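Local coordinates for protein probable aminotransferase (Pseudomonas aeruginosa, PDB 5YKT) that is a probable class-III aminotransferase, a two-subunit enzyme of the PLP-dependent aminotransferase superfamily that holds 4'-deoxy-4'-aminopyridoxal-5'-phosphate, at residues Gly107-Leu112 / Gly327-Asn332. The protein carries 1 engineered substitution. Residues are numbered along the deposited sequence; the frame is centred on the assembly and turned at random. Where two conformers were deposited one is given.
Sequences GSTLML and GTLAGN. With PMP (4'-deoxy-4'-aminopyridoxal-5'-phosphate), chain E.
No hydrogen bond passes directly between Thr109 and Thr328, or anywhere else between 107-112 and 327-332; a water links the two threonines. Thr109 OG1 donates to this water at 2.7 Å, and the water donates to Thr328 O. A second water gives its hydrogens to Leu112 O and Gly331 O. The hydroxyl of Thr109 lies anti to its own backbone N (chi1 -162°), which brings OG1 to 3.4 Å from Asn332 CB. Leu329 CG packs at 3.8 Å from Thr109 OG1. Met111 CB points away from 327-332, but two bends (chi2 45°, chi3 68°) bring methyl CE back to 3.3 Å from Thr328 O. Ser108 O comes to 3.4 Å from Asn332 CG without bonding the amide. Asn332 N-caps helix 333-346, with OD1 accepting from Gln335 N. Its ND2 donates to Gly291 O of the second subunit. Met111 O accepts from Trp53 NE1 of that subunit, so both loops also meet the dimer partner. Thr328 donates to PMP O3P from N (2.9 Å) and from OG1 (2.8 Å). OG1 also accepts a weak bond from PMP N4A. Thr140 and Asn231 of the second subunit also bond PMP, so the site is shared between subunits. The polar link between the loops thus depends on bound water, and any influence of 107-112 on the phosphate is probably indirect.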
loop_
_atom_site.group_PDB
_atom_site.type_symbol
_atom_site.label_atom_id
_atom_site.label_comp_id
_atom_site.label_asym_id
_atom_site.label_seq_id
_atom_site.Cartn_x
_atom_site.Cartn_y
_atom_site.Cartn_z
ATOM N N GLY A 107 10.579 -3.562 17.441
ATOM C CA GLY A 107 9.861 -2.401 16.911
ATOM C C GLY A 107 9.691 -2.518 15.415
ATOM O O GLY A 107 10.673 -2.441 14.673
ATOM N N SER A 108 8.453 -2.677 14.966
ATOM C CA SER A 108 8.149 -2.819 13.550
ATOM C C SER A 108 7.858 -1.494 12.860
ATOM O O SER A 108 8.266 -1.305 11.721
ATOM C CB SER A 108 6.968 -3.767 13.365
ATOM O OG SER A 108 7.207 -4.989 14.031
ATOM N N THR A 109 7.149 -0.588 13.543
ATOM C CA THR A 109 6.785 0.690 12.940
ATOM C C THR A 109 6.811 1.804 13.982
ATOM O O THR A 109 6.053 1.806 14.941
ATOM C CB THR A 109 5.483 0.582 12.106
ATOM O OG1 THR A 109 5.399 1.701 11.210
ATOM C CG2 THR A 109 4.250 0.490 12.971
ATOM N N LEU A 110 7.761 2.706 13.780
ATOM C CA LEU A 110 8.083 3.764 14.711
ATOM C C LEU A 110 7.926 5.169 14.163
ATOM O O LEU A 110 8.091 6.132 14.928
ATOM C CB LEU A 110 9.536 3.580 15.146
ATOM C CG LEU A 110 9.766 2.257 15.896
ATOM C CD1 LEU A 110 11.003 1.583 15.325
ATOM C CD2 LEU A 110 9.875 2.530 17.377
ATOM N N MET A 111 7.626 5.297 12.862
ATOM C CA MET A 111 7.693 6.590 12.172
ATOM C C MET A 111 9.107 7.181 12.247
ATOM O O MET A 111 9.301 8.392 12.171
ATOM C CB MET A 111 6.611 7.555 12.737
ATOM C CG MET A 111 6.386 8.849 11.960
ATOM S SD MET A 111 6.289 8.669 10.174
ATOM C CE MET A 111 4.744 7.782 9.975
ATOM N N LEU A 112 10.102 6.294 12.378
ATOM C CA LEU A 112 11.492 6.685 12.521
ATOM C C LEU A 112 12.379 5.674 11.821
ATOM O O LEU A 112 11.990 4.512 11.641
ATOM C CB LEU A 112 11.915 6.741 13.984
ATOM C CG LEU A 112 11.294 7.880 14.800
ATOM C CD1 LEU A 112 11.476 7.644 16.296
ATOM C CD2 LEU A 112 11.892 9.200 14.379
ATOM N N GLY A 327 3.002 7.428 3.272
ATOM C CA GLY A 327 2.011 6.593 3.919
ATOM C C GLY A 327 2.464 6.222 5.302
ATOM O O GLY A 327 3.661 6.221 5.577
ATOM N N THR A 328 1.526 5.926 6.189
ATOM C CA THR A 328 1.848 5.813 7.620
ATOM C C THR A 328 2.853 4.699 7.946
ATOM O O THR A 328 3.708 4.871 8.810
ATOM C CB THR A 328 0.554 5.662 8.422
ATOM O OG1 THR A 328 -0.291 6.778 8.116
ATOM C CG2 THR A 328 0.812 5.650 9.922
ATOM N N LEU A 329 2.772 3.578 7.230
ATOM C CA LEU A 329 3.667 2.459 7.465
ATOM C C LEU A 329 4.762 2.357 6.398
ATOM O O LEU A 329 5.543 1.405 6.403
ATOM C CB LEU A 329 2.908 1.138 7.589
ATOM C CG LEU A 329 2.372 0.858 8.987
ATOM C CD1 LEU A 329 1.191 1.736 9.318
ATOM C CD2 LEU A 329 2.029 -0.611 9.137
ATOM N N ALA A 330 4.847 3.339 5.499
ATOM C CA ALA A 330 5.884 3.355 4.484
ATOM C C ALA A 330 7.262 3.590 5.106
ATOM O O ALA A 330 7.434 4.480 5.942
ATOM C CB ALA A 330 5.600 4.429 3.436
ATOM N N GLY A 331 8.239 2.809 4.681
ATOM C CA GLY A 331 9.603 2.984 5.171
ATOM C C GLY A 331 9.803 2.561 6.599
ATOM O O GLY A 331 10.664 3.088 7.285
ATOM N N ASN A 332 9.025 1.582 7.045
ATOM C CA ASN A 332 9.104 1.154 8.424
ATOM C C ASN A 332 10.239 0.177 8.702
ATOM O O ASN A 332 10.861 -0.393 7.778
ATOM C CB ASN A 332 7.736 0.707 8.957
ATOM C CG ASN A 332 7.301 -0.678 8.550
ATOM O OD1 ASN A 332 8.088 -1.562 8.227
ATOM N ND2 ASN A 332 5.992 -0.906 8.672
HETATM N N1 PMP E . -7.626 7.383 7.256
HETATM C C2 PMP E . -7.335 8.100 8.353
HETATM C C2A PMP E . -8.431 8.607 9.248
HETATM C C3 PMP E . -5.926 8.366 8.675
HETATM O O3 PMP E . -5.572 9.085 9.772
HETATM C C4 PMP E . -4.883 7.846 7.781
HETATM C C4A PMP E . -3.443 8.134 8.100
HETATM N N4A PMP E . -3.162 7.494 9.367
HETATM C C5 PMP E . -5.334 7.082 6.604
HETATM C C6 PMP E . -6.697 6.898 6.407
HETATM C C5A PMP E . -4.337 6.527 5.610
HETATM O O4P PMP E . -3.517 5.553 6.226
HETATM P P PMP E . -2.186 5.111 5.434
HETATM O O1P PMP E . -2.629 4.750 4.030
HETATM O O2P PMP E . -1.700 3.939 6.251
HETATM O O3P PMP E . -1.258 6.289 5.501
HETATM O O HOH W 1 3.786 3.852 11.366
HETATM O O HOH W 2 12.416 2.703 9.364
#